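Local coordinates for exopolysaccharide biosynthesis protein (Pantoea stewartii subsp. stewartii DC283, PDB 6TGF), which modifies glycan biofilms, probably as a hydrolase, and has a parallel beta-helix fold like that of bacteriophage tailspikes, at residues T378-S389 with S411-Q422; G427-S436 with C448-W459. All coordinates share one frame; numbering follows the deposited sequence.

How the contacts relate
Contacts 1 and 2 are two examples of one principle: a parallel beta-helix is built by stacking successive turns through parallel strand pairing, with local variations. Their centres lie about 11 Å apart, and they share a small parallel sheet in which strand 411-412 pairs with strand 435-436. Contact 1 is the more regular, two strand pairs in unbroken register round a corner. Its outer polar side chains continue into both other subunits, and its inner ones meet as apolar and aromatic neighbours. Contact 2 is the more buried and has bound waters and an Asx turn at the bends between its short strands. Ile414 of contact 1 packs on Cys435 of contact 2 between them.

Contact 1. Residues T378-S389 with S411-Q422; sequences TLDCKIDQWYAS and STAIELSNFNAQ. With EDO (1,2-ethanediol), chain L.
A single carboxylate oxygen at a corner of this parallel beta-helix is gripped by two side chains of the next turn. Asp384 OD1 receives Ser417 OG at 2.6 Å, on its anti side and somewhat out of the carboxylate plane, and Asn418 ND2 at 2.9 Å through its syn lone pair. The carboxylate and the Asn418 amide lie side by side, their planes 71° apart; with donors on both sides of OD1, the carboxylate is probably restrained in rotation. Asn418 OD1 is taken by Lys382 of the third subunit, which ties the corner to the trimer. Gln385 and Asn418 both turn with positive phi, and the strands before and after them, 380-384 with 414-417 and 386-389 with 419-422, run parallel in register. On the inner side of the corner, Trp386 and Phe419 repeat one pose: each holds CG between its backbone N and carbonyl carbon (chi1 58° and 61°). The planes are nearly parallel but the rings are displaced and share little face, the centroids of the Trp386 six-membered ring and the Phe419 ring 4.6 Å apart. Ile383 CD1 lies alongside Leu416 CD2 at 3.8 Å, another inward pair. Outward, Glu415 crosses Lys382, but its carboxylate bonds to His441 and Asn442 of the second subunit. A water joins the turns, donating to Asp380 OD1 at 2.8 Å and to Ala413 O at 2.6 Å.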
loop_
_atom_site.group_PDB
_atom_site.type_symbol
_atom_site.label_atom_id
_atom_site.label_comp_id
_atom_site.label_asym_id
_atom_site.label_seq_id
_atom_site.Cartn_x
_atom_site.Cartn_y
_atom_site.Cartn_z
ATOM N N THR B 378 -4.103 -19.823 -9.188
ATOM C CA THR B 378 -4.323 -18.529 -8.491
ATOM C C THR B 378 -4.790 -17.477 -9.504
ATOM O O THR B 378 -4.129 -17.331 -10.551
ATOM C CB THR B 378 -3.054 -18.081 -7.756
ATOM O OG1 THR B 378 -2.732 -19.085 -6.793
ATOM C CG2 THR B 378 -3.211 -16.744 -7.071
ATOM N N LEU B 379 -5.889 -16.781 -9.194
ATOM C CA LEU B 379 -6.424 -15.643 -9.987
ATOM C C LEU B 379 -6.018 -14.317 -9.336
ATOM O O LEU B 379 -5.904 -13.319 -10.070
ATOM C CB LEU B 379 -7.948 -15.764 -10.078
ATOM C CG LEU B 379 -8.468 -16.887 -10.972
ATOM C CD1 LEU B 379 -9.983 -16.979 -10.889
ATOM C CD2 LEU B 379 -8.028 -16.691 -12.414
ATOM N N ASP B 380 -5.830 -14.311 -8.013
ATOM C CA ASP B 380 -5.437 -13.119 -7.213
ATOM C C ASP B 380 -4.945 -13.594 -5.842
ATOM O O ASP B 380 -5.707 -14.305 -5.157
ATOM C CB ASP B 380 -6.605 -12.136 -7.090
ATOM C CG ASP B 380 -6.244 -10.815 -6.433
ATOM O OD1 ASP B 380 -5.525 -10.020 -7.073
ATOM O OD2 ASP B 380 -6.682 -10.591 -5.284
ATOM N N CYS B 381 -3.713 -13.231 -5.469
ATOM C CA CYS B 381 -3.063 -13.623 -4.189
ATOM C C CYS B 381 -2.391 -12.402 -3.555
ATOM O O CYS B 381 -1.413 -11.898 -4.141
ATOM C CB CYS B 381 -2.040 -14.730 -4.414
ATOM S SG CYS B 381 -1.205 -15.284 -2.906
ATOM N N LYS B 382 -2.912 -11.948 -2.413
ATOM C CA LYS B 382 -2.330 -10.852 -1.593
ATOM C C LYS B 382 -1.841 -11.449 -0.272
ATOM O O LYS B 382 -2.685 -11.919 0.510
ATOM C CB LYS B 382 -3.359 -9.739 -1.368
ATOM C CG LYS B 382 -3.321 -8.622 -2.402
ATOM C CD LYS B 382 -4.683 -8.164 -2.871
ATOM C CE LYS B 382 -4.608 -7.314 -4.121
ATOM N NZ LYS B 382 -5.906 -7.264 -4.833
ATOM N N ILE B 383 -0.522 -11.450 -0.059
ATOM C CA ILE B 383 0.125 -11.878 1.215
ATOM C C ILE B 383 0.950 -10.697 1.738
ATOM O O ILE B 383 2.041 -10.453 1.197
ATOM C CB ILE B 383 0.961 -13.160 1.020
ATOM C CG1 ILE B 383 0.275 -14.141 0.062
ATOM C CG2 ILE B 383 1.260 -13.799 2.370
ATOM C CD1 ILE B 383 0.992 -15.463 -0.108
ATOM N N ASP B 384 0.411 -9.980 2.729
ATOM C CA ASP B 384 1.021 -8.773 3.348
ATOM C C ASP B 384 1.464 -9.115 4.776
ATOM O O ASP B 384 0.816 -9.976 5.402
ATOM C CB ASP B 384 0.039 -7.599 3.345
ATOM C CG ASP B 384 0.635 -6.298 3.858
ATOM O OD1 ASP B 384 1.665 -5.865 3.305
ATOM O OD2 ASP B 384 0.067 -5.732 4.813
ATOM N N GLN B 385 2.528 -8.463 5.259
ATOM C CA GLN B 385 3.057 -8.608 6.643
ATOM C C GLN B 385 3.157 -10.093 7.009
ATOM O O GLN B 385 2.420 -10.526 7.912
ATOM C CB GLN B 385 2.161 -7.870 7.638
ATOM C CG GLN B 385 2.364 -6.364 7.646
ATOM C CD GLN B 385 1.772 -5.746 8.888
ATOM O OE1 GLN B 385 2.487 -5.342 9.803
ATOM N NE2 GLN B 385 0.450 -5.691 8.938
ATOM N N TRP B 386 4.024 -10.844 6.327
ATOM C CA TRP B 386 4.300 -12.272 6.643
ATOM C C TRP B 386 5.794 -12.458 6.918
ATOM O O TRP B 386 6.612 -11.794 6.256
ATOM C CB TRP B 386 3.794 -13.211 5.542
ATOM C CG TRP B 386 4.360 -12.966 4.178
ATOM C CD1 TRP B 386 3.925 -12.055 3.261
ATOM C CD2 TRP B 386 5.450 -13.670 3.555
ATOM N NE1 TRP B 386 4.668 -12.138 2.115
ATOM C CE2 TRP B 386 5.612 -13.118 2.266
ATOM C CE3 TRP B 386 6.303 -14.702 3.959
ATOM C CZ2 TRP B 386 6.599 -13.560 1.385
ATOM C CZ3 TRP B 386 7.275 -15.142 3.086
ATOM C CH2 TRP B 386 7.419 -14.577 1.817
ATOM N N TYR B 387 6.115 -13.327 7.877
ATOM C CA TYR B 387 7.487 -13.577 8.382
ATOM C C TYR B 387 7.721 -15.093 8.414
ATOM O O TYR B 387 6.818 -15.825 8.854
ATOM C CB TYR B 387 7.662 -12.895 9.744
ATOM C CG TYR B 387 7.219 -11.452 9.784
ATOM C CD1 TYR B 387 5.883 -11.115 9.943
ATOM C CD2 TYR B 387 8.132 -10.418 9.651
ATOM C CE1 TYR B 387 5.466 -9.794 9.970
ATOM C CE2 TYR B 387 7.732 -9.090 9.677
ATOM C CZ TYR B 387 6.394 -8.777 9.837
ATOM O OH TYR B 387 5.989 -7.474 9.864
ATOM N N ALA B 388 8.878 -15.544 7.918
ATOM C CA ALA B 388 9.312 -16.962 7.918
ATOM C C ALA B 388 10.681 -17.069 8.600
ATOM O O ALA B 388 11.614 -16.375 8.155
ATOM C CB ALA B 388 9.348 -17.493 6.506
ATOM N N SER B 389 10.784 -17.895 9.647
ATOM C CA SER B 389 12.021 -18.123 10.439
ATOM C C SER B 389 12.357 -19.617 10.475
ATOM O O SER B 389 11.531 -20.395 10.990
ATOM C CB SER B 389 11.893 -17.572 11.835
ATOM O OG SER B 389 12.883 -18.121 12.692
ATOM N N SER B 411 -0.035 -18.707 -12.820
ATOM C CA SER B 411 -0.617 -17.970 -11.668
ATOM C C SER B 411 -0.773 -16.493 -12.050
ATOM O O SER B 411 -0.001 -16.027 -12.908
ATOM C CB SER B 411 0.240 -18.138 -10.438
ATOM O OG SER B 411 0.406 -19.513 -10.116
ATOM N N THR B 412 -1.733 -15.789 -11.444
ATOM C CA THR B 412 -2.107 -14.394 -11.807
ATOM C C THR B 412 -2.224 -13.527 -10.549
ATOM O O THR B 412 -2.711 -14.032 -9.521
ATOM C CB THR B 412 -3.409 -14.374 -12.620
ATOM O OG1 THR B 412 -3.214 -15.190 -13.776
ATOM C CG2 THR B 412 -3.826 -12.982 -13.044
ATOM N N ALA B 413 -1.788 -12.266 -10.651
ATOM C CA ALA B 413 -1.993 -11.185 -9.657
ATOM C C ALA B 413 -1.537 -11.640 -8.265
ATOM O O ALA B 413 -2.343 -11.558 -7.315
ATOM C CB ALA B 413 -3.440 -10.757 -9.668
ATOM N N ILE B 414 -0.287 -12.100 -8.158
ATOM C CA ILE B 414 0.389 -12.407 -6.862
ATOM C C ILE B 414 1.015 -11.102 -6.358
ATOM O O ILE B 414 1.841 -10.530 -7.094
ATOM C CB ILE B 414 1.450 -13.520 -7.015
ATOM C CG1 ILE B 414 0.928 -14.739 -7.785
ATOM C CG2 ILE B 414 2.024 -13.900 -5.656
ATOM C CD1 ILE B 414 0.227 -15.777 -6.942
ATOM N N GLU B 415 0.628 -10.641 -5.166
ATOM C CA GLU B 415 1.176 -9.407 -4.540
ATOM C C GLU B 415 1.718 -9.747 -3.146
ATOM O O GLU B 415 0.909 -9.842 -2.202
ATOM C CB GLU B 415 0.108 -8.312 -4.490
ATOM C CG GLU B 415 0.622 -6.995 -3.938
ATOM C CD GLU B 415 -0.320 -5.818 -4.115
ATOM O OE1 GLU B 415 0.154 -4.673 -4.026
ATOM O OE2 GLU B 415 -1.527 -6.049 -4.334
ATOM N N LEU B 416 3.037 -9.932 -3.040
ATOM C CA LEU B 416 3.762 -10.162 -1.760
ATOM C C LEU B 416 4.355 -8.828 -1.299
ATOM O O LEU B 416 5.097 -8.218 -2.090
ATOM C CB LEU B 416 4.867 -11.201 -1.972
ATOM C CG LEU B 416 4.465 -12.465 -2.729
ATOM C CD1 LEU B 416 5.690 -13.311 -3.032
ATOM C CD2 LEU B 416 3.437 -13.272 -1.949
ATOM N N SER B 417 4.042 -8.392 -0.076
ATOM C CA SER B 417 4.458 -7.070 0.463
ATOM C C SER B 417 4.827 -7.166 1.949
ATOM O O SER B 417 4.202 -7.971 2.668
ATOM C CB SER B 417 3.384 -6.041 0.227
ATOM O OG SER B 417 2.162 -6.435 0.831
ATOM N N ASN B 418 5.813 -6.366 2.372
ATOM C CA ASN B 418 6.198 -6.148 3.794
ATOM C C ASN B 418 6.480 -7.500 4.458
ATOM O O ASN B 418 5.831 -7.803 5.475
ATOM C CB ASN B 418 5.123 -5.357 4.544
ATOM C CG ASN B 418 4.822 -4.020 3.901
ATOM O OD1 ASN B 418 5.733 -3.250 3.604
ATOM N ND2 ASN B 418 3.549 -3.733 3.686
ATOM N N PHE B 419 7.414 -8.279 3.904
ATOM C CA PHE B 419 7.767 -9.637 4.393
ATOM C C PHE B 419 9.253 -9.702 4.759
ATOM O O PHE B 419 10.040 -8.851 4.304
ATOM C CB PHE B 419 7.383 -10.708 3.368
ATOM C CG PHE B 419 8.059 -10.612 2.023
ATOM C CD1 PHE B 419 7.481 -9.895 0.988
ATOM C CD2 PHE B 419 9.256 -11.267 1.777
ATOM C CE1 PHE B 419 8.096 -9.816 -0.252
ATOM C CE2 PHE B 419 9.868 -11.188 0.535
ATOM C CZ PHE B 419 9.287 -10.464 -0.479
ATOM N N ASN B 420 9.609 -10.697 5.577
ATOM C CA ASN B 420 10.992 -10.935 6.065
ATOM C C ASN B 420 11.187 -12.441 6.287
ATOM O O ASN B 420 10.545 -12.988 7.203
ATOM C CB ASN B 420 11.284 -10.106 7.318
ATOM C CG ASN B 420 12.684 -10.314 7.853
ATOM O OD1 ASN B 420 12.917 -11.222 8.646
ATOM N ND2 ASN B 420 13.619 -9.475 7.440
ATOM N N ALA B 421 12.029 -13.078 5.466
ATOM C CA ALA B 421 12.414 -14.506 5.566
ATOM C C ALA B 421 13.845 -14.606 6.107
ATOM O O ALA B 421 14.752 -14.031 5.473
ATOM C CB ALA B 421 12.282 -15.174 4.220
ATOM N N GLN B 422 14.030 -15.302 7.235
ATOM C CA GLN B 422 15.333 -15.446 7.942
ATOM C C GLN B 422 15.700 -16.930 8.075
ATOM O O GLN B 422 14.831 -17.716 8.501
ATOM C CB GLN B 422 15.269 -14.818 9.336
ATOM C CG GLN B 422 15.026 -13.316 9.330
ATOM C CD GLN B 422 16.228 -12.509 8.901
ATOM O OE1 GLN B 422 17.371 -12.821 9.238
ATOM N NE2 GLN B 422 15.973 -11.442 8.162
HETATM C C1 EDO L . -9.342 -11.304 -11.639
HETATM O O1 EDO L . -8.647 -10.503 -10.705
HETATM C C2 EDO L . -8.489 -11.750 -12.766
HETATM O O2 EDO L . -7.259 -12.316 -12.353
HETATM O O HOH W 1 -1.433 -20.762 -8.577
HETATM O O HOH W 2 -2.965 -9.210 -6.437
#

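Contact 2. Residues G427-S436 with C448-W459; sequences GKVLNLPRCS and CDNPGDISNGQW. With EDO (1,2-ethanediol), chain Z.
Two consecutive turns of the beta-helix stack here where strand pairing gives way to bends. Backbone hydrogen bonds of parallel pairing join strands 430-431 and 450-453, as in Asp453 N to Leu430 O at 2.7 Å; just past the first strand, Leu432 N reaches Asp453 O at 2.8 Å. Asp453 also starts an Asx turn: its OD1 accepts Ser455 N from above the carboxylate plane and Ser455 OG, at 2.6 Å, through the syn lone pair. With CG anti to the backbone N (chi1 -178°), the Asp453 carboxylate lies across the Pro433 ring, OD2 against CB at 3.6 Å. One water then gathers three groups, donating to Asp453 OD2 and Asn431 OD1 and accepting from Lys428 NZ; the amide nitrogen of Asn431 reaches back to Asp394. A second water bridges the turns at the next bend. It donates to Leu432 O at 2.7 Å and to Ser455 O, takes Cys435 N at 2.9 Å, and sits in the ring plane of Trp459, at the edge, where its bond from NE1 is weak. The indole is held from several directions: Ile454 CG2 lies over one face toward the rim, Leu432 CD1 meets CH2 at 4.0 Å, and Cys435 SG approaches obliquely, 65° off the normal of the six-membered ring. Arg434 and Asn456 run side by side, CG against CB at 4.0 Å, their polar ends bonding to Asp409 and Trp502 respectively. Short parallel strands paired from turn to turn, with polar bends between them, are characteristic of the parallel beta-helix, here in tailspike-like form.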
loop_
_atom_site.group_PDB
_atom_site.type_symbol
_atom_site.label_atom_id
_atom_site.label_comp_id
_atom_site.label_asym_id
_atom_site.label_seq_id
_atom_site.Cartn_x
_atom_site.Cartn_y
_atom_site.Cartn_z
ATOM N N GLY B 427 14.549 -25.467 1.209
ATOM C CA GLY B 427 13.378 -25.214 0.347
ATOM C C GLY B 427 13.365 -23.793 -0.183
ATOM O O GLY B 427 14.192 -22.979 0.278
ATOM N N LYS B 428 12.449 -23.506 -1.113
ATOM C CA LYS B 428 12.319 -22.194 -1.797
ATOM C C LYS B 428 11.400 -21.291 -0.971
ATOM O O LYS B 428 10.256 -21.700 -0.716
ATOM C CB LYS B 428 11.779 -22.400 -3.216
ATOM C CG LYS B 428 12.628 -23.315 -4.088
ATOM C CD LYS B 428 11.972 -23.721 -5.388
ATOM C CE LYS B 428 12.650 -24.915 -6.024
ATOM N NZ LYS B 428 12.378 -24.998 -7.479
ATOM N N VAL B 429 11.886 -20.114 -0.566
ATOM C CA VAL B 429 11.087 -19.094 0.180
ATOM C C VAL B 429 9.895 -18.704 -0.700
ATOM O O VAL B 429 8.763 -18.683 -0.184
ATOM C CB VAL B 429 11.944 -17.875 0.577
ATOM C CG1 VAL B 429 11.106 -16.748 1.165
ATOM C CG2 VAL B 429 13.057 -18.264 1.541
ATOM N N LEU B 430 10.151 -18.426 -1.983
ATOM C CA LEU B 430 9.116 -18.199 -3.028
ATOM C C LEU B 430 9.229 -19.304 -4.083
ATOM O O LEU B 430 10.228 -19.312 -4.820
ATOM C CB LEU B 430 9.316 -16.816 -3.661
ATOM C CG LEU B 430 9.470 -15.647 -2.689
ATOM C CD1 LEU B 430 9.685 -14.346 -3.446
ATOM C CD2 LEU B 430 8.264 -15.531 -1.769
ATOM N N ASN B 431 8.252 -20.212 -4.131
ATOM C CA ASN B 431 8.106 -21.239 -5.198
ATOM C C ASN B 431 6.952 -20.799 -6.106
ATOM O O ASN B 431 5.857 -21.386 -6.005
ATOM C CB ASN B 431 7.914 -22.637 -4.602
ATOM C CG ASN B 431 7.916 -23.742 -5.638
ATOM O OD1 ASN B 431 8.027 -23.486 -6.836
ATOM N ND2 ASN B 431 7.790 -24.977 -5.185
ATOM N N LEU B 432 7.198 -19.794 -6.951
ATOM C CA LEU B 432 6.148 -19.065 -7.713
ATOM C C LEU B 432 6.547 -18.926 -9.182
ATOM O O LEU B 432 6.675 -17.814 -9.689
ATOM C CB LEU B 432 5.945 -17.696 -7.057
ATOM C CG LEU B 432 5.447 -17.719 -5.612
ATOM C CD1 LEU B 432 5.482 -16.327 -5.006
ATOM C CD2 LEU B 432 4.044 -18.298 -5.523
ATOM N N PRO B 433 6.737 -20.047 -9.918
ATOM C CA PRO B 433 6.944 -19.989 -11.365
ATOM C C PRO B 433 5.680 -19.535 -12.114
ATOM O O PRO B 433 4.589 -19.771 -11.620
ATOM C CB PRO B 433 7.306 -21.434 -11.744
ATOM C CG PRO B 433 6.687 -22.277 -10.648
ATOM C CD PRO B 433 6.773 -21.424 -9.400
ATOM N N ARG B 434 5.863 -18.890 -13.271
ATOM C CA ARG B 434 4.777 -18.460 -14.193
ATOM C C ARG B 434 3.743 -17.613 -13.440
ATOM O O ARG B 434 2.538 -17.910 -13.554
ATOM C CB ARG B 434 4.100 -19.681 -14.826
ATOM C CG ARG B 434 5.022 -20.554 -15.661
ATOM C CD ARG B 434 4.209 -21.586 -16.415
ATOM N NE ARG B 434 5.024 -22.507 -17.194
ATOM C CZ ARG B 434 4.545 -23.513 -17.919
ATOM N NH1 ARG B 434 3.242 -23.743 -17.971
ATOM N NH2 ARG B 434 5.374 -24.290 -18.595
ATOM N N CYS B 435 4.198 -16.601 -12.697
ATOM C CA CYS B 435 3.336 -15.595 -12.023
ATOM C C CYS B 435 3.262 -14.337 -12.897
ATOM O O CYS B 435 4.298 -13.657 -13.041
ATOM C CB CYS B 435 3.864 -15.255 -10.635
ATOM S SG CYS B 435 3.549 -16.553 -9.413
ATOM N N SER B 436 2.084 -14.060 -13.466
ATOM C CA SER B 436 1.821 -12.919 -14.382
ATOM C C SER B 436 1.122 -11.789 -13.614
ATOM O O SER B 436 0.421 -12.093 -12.630
ATOM C CB SER B 436 1.011 -13.367 -15.571
ATOM O OG SER B 436 1.543 -14.563 -16.126
ATOM N N CYS B 448 19.008 -17.148 3.809
ATOM C CA CYS B 448 18.155 -18.227 3.241
ATOM C C CYS B 448 18.873 -18.855 2.041
ATOM O O CYS B 448 19.316 -18.095 1.161
ATOM C CB CYS B 448 16.791 -17.695 2.813
ATOM S SG CYS B 448 15.810 -17.014 4.176
ATOM N N ASP B 449 18.981 -20.186 2.012
ATOM C CA ASP B 449 19.749 -20.941 0.985
ATOM C C ASP B 449 19.156 -20.690 -0.405
ATOM O O ASP B 449 19.942 -20.476 -1.345
ATOM C CB ASP B 449 19.786 -22.441 1.291
ATOM C CG ASP B 449 20.886 -22.846 2.259
ATOM O OD1 ASP B 449 21.488 -21.945 2.880
ATOM O OD2 ASP B 449 21.128 -24.063 2.387
ATOM N N ASN B 450 17.825 -20.713 -0.520
ATOM C CA ASN B 450 17.091 -20.628 -1.812
ATOM C C ASN B 450 16.000 -19.565 -1.709
ATOM O O ASN B 450 14.866 -19.876 -1.351
ATOM C CB ASN B 450 16.520 -21.990 -2.211
ATOM C CG ASN B 450 17.597 -23.035 -2.410
ATOM O OD1 ASN B 450 18.400 -22.937 -3.334
ATOM N ND2 ASN B 450 17.625 -24.037 -1.546
ATOM N N PRO B 451 16.317 -18.280 -1.997
ATOM C CA PRO B 451 15.295 -17.244 -2.166
ATOM C C PRO B 451 14.109 -17.726 -3.014
ATOM O O PRO B 451 13.000 -17.293 -2.761
ATOM C CB PRO B 451 16.071 -16.120 -2.863
ATOM C CG PRO B 451 17.472 -16.254 -2.301
ATOM C CD PRO B 451 17.681 -17.746 -2.138
ATOM N N GLY B 452 14.382 -18.594 -3.995
ATOM C CA GLY B 452 13.374 -19.446 -4.652
ATOM C C GLY B 452 13.297 -19.220 -6.153
ATOM O O GLY B 452 14.328 -18.854 -6.759
ATOM N N ASP B 453 12.108 -19.438 -6.724
ATOM C CA ASP B 453 11.860 -19.483 -8.189
ATOM C C ASP B 453 10.709 -18.534 -8.542
ATOM O O ASP B 453 9.578 -18.786 -8.085
ATOM C CB ASP B 453 11.555 -20.915 -8.635
ATOM C CG ASP B 453 11.345 -21.064 -10.132
ATOM O OD1 ASP B 453 11.918 -20.256 -10.886
ATOM O OD2 ASP B 453 10.607 -21.988 -10.527
ATOM N N ILE B 454 10.999 -17.487 -9.322
ATOM C CA ILE B 454 9.988 -16.585 -9.949
ATOM C C ILE B 454 10.240 -16.551 -11.463
ATOM O O ILE B 454 9.971 -15.509 -12.090
ATOM C CB ILE B 454 10.016 -15.180 -9.307
ATOM C CG1 ILE B 454 11.363 -14.476 -9.494
ATOM C CG2 ILE B 454 9.626 -15.261 -7.838
ATOM C CD1 ILE B 454 11.297 -12.975 -9.330
ATOM N N SER B 455 10.719 -17.667 -12.025
ATOM C CA SER B 455 11.055 -17.828 -13.465
ATOM C C SER B 455 9.780 -17.748 -14.313
ATOM O O SER B 455 8.692 -18.048 -13.779
ATOM C CB SER B 455 11.792 -19.123 -13.707
ATOM O OG SER B 455 11.019 -20.234 -13.275
ATOM N N ASN B 456 9.919 -17.342 -15.579
ATOM C CA ASN B 456 8.824 -17.275 -16.587
ATOM C C ASN B 456 7.686 -16.384 -16.068
ATOM O O ASN B 456 6.529 -16.601 -16.483
ATOM C CB ASN B 456 8.322 -18.677 -16.948
ATOM C CG ASN B 456 9.286 -19.435 -17.834
ATOM O OD1 ASN B 456 9.661 -18.952 -18.899
ATOM N ND2 ASN B 456 9.680 -20.625 -17.412
ATOM N N GLY B 457 8.009 -15.402 -15.219
ATOM C CA GLY B 457 7.025 -14.546 -14.529
ATOM C C GLY B 457 6.934 -13.161 -15.142
ATOM O O GLY B 457 7.583 -12.921 -16.183
ATOM N N GLN B 458 6.132 -12.294 -14.519
ATOM C CA GLN B 458 6.006 -10.845 -14.830
ATOM C C GLN B 458 5.820 -10.100 -13.504
ATOM O O GLN B 458 4.701 -10.146 -12.952
ATOM C CB GLN B 458 4.838 -10.600 -15.786
ATOM C CG GLN B 458 4.688 -9.148 -16.217
ATOM C CD GLN B 458 3.418 -8.910 -17.001
ATOM O OE1 GLN B 458 2.332 -9.329 -16.605
ATOM N NE2 GLN B 458 3.549 -8.228 -18.125
ATOM N N TRP B 459 6.886 -9.460 -13.012
ATOM C CA TRP B 459 6.973 -8.912 -11.633
ATOM C C TRP B 459 7.375 -7.434 -11.663
ATOM O O TRP B 459 8.349 -7.100 -12.365
ATOM C CB TRP B 459 7.973 -9.722 -10.799
ATOM C CG TRP B 459 7.551 -11.131 -10.517
ATOM C CD1 TRP B 459 7.804 -12.234 -11.279
ATOM C CD2 TRP B 459 6.820 -11.597 -9.369
ATOM N NE1 TRP B 459 7.275 -13.351 -10.690
ATOM C CE2 TRP B 459 6.666 -12.993 -9.516
ATOM C CE3 TRP B 459 6.281 -10.975 -8.237
ATOM C CZ2 TRP B 459 5.996 -13.769 -8.571
ATOM C CZ3 TRP B 459 5.616 -11.744 -7.305
ATOM C CH2 TRP B 459 5.476 -13.123 -7.473
HETATM C C1 EDO Z . -0.177 -12.868 -19.660
HETATM O O1 EDO Z . 0.372 -14.066 -19.145
HETATM C C2 EDO Z . 0.826 -12.020 -20.360
HETATM O O2 EDO Z . 0.384 -11.469 -21.590
HETATM O O HOH W 3 15.763 -21.299 1.537
HETATM O O HOH W 4 9.829 -23.887 -8.923
HETATM O O HOH W 5 7.051 -16.488 -11.966
HETATM O O HOH W 6 4.507 -14.281 -16.792
#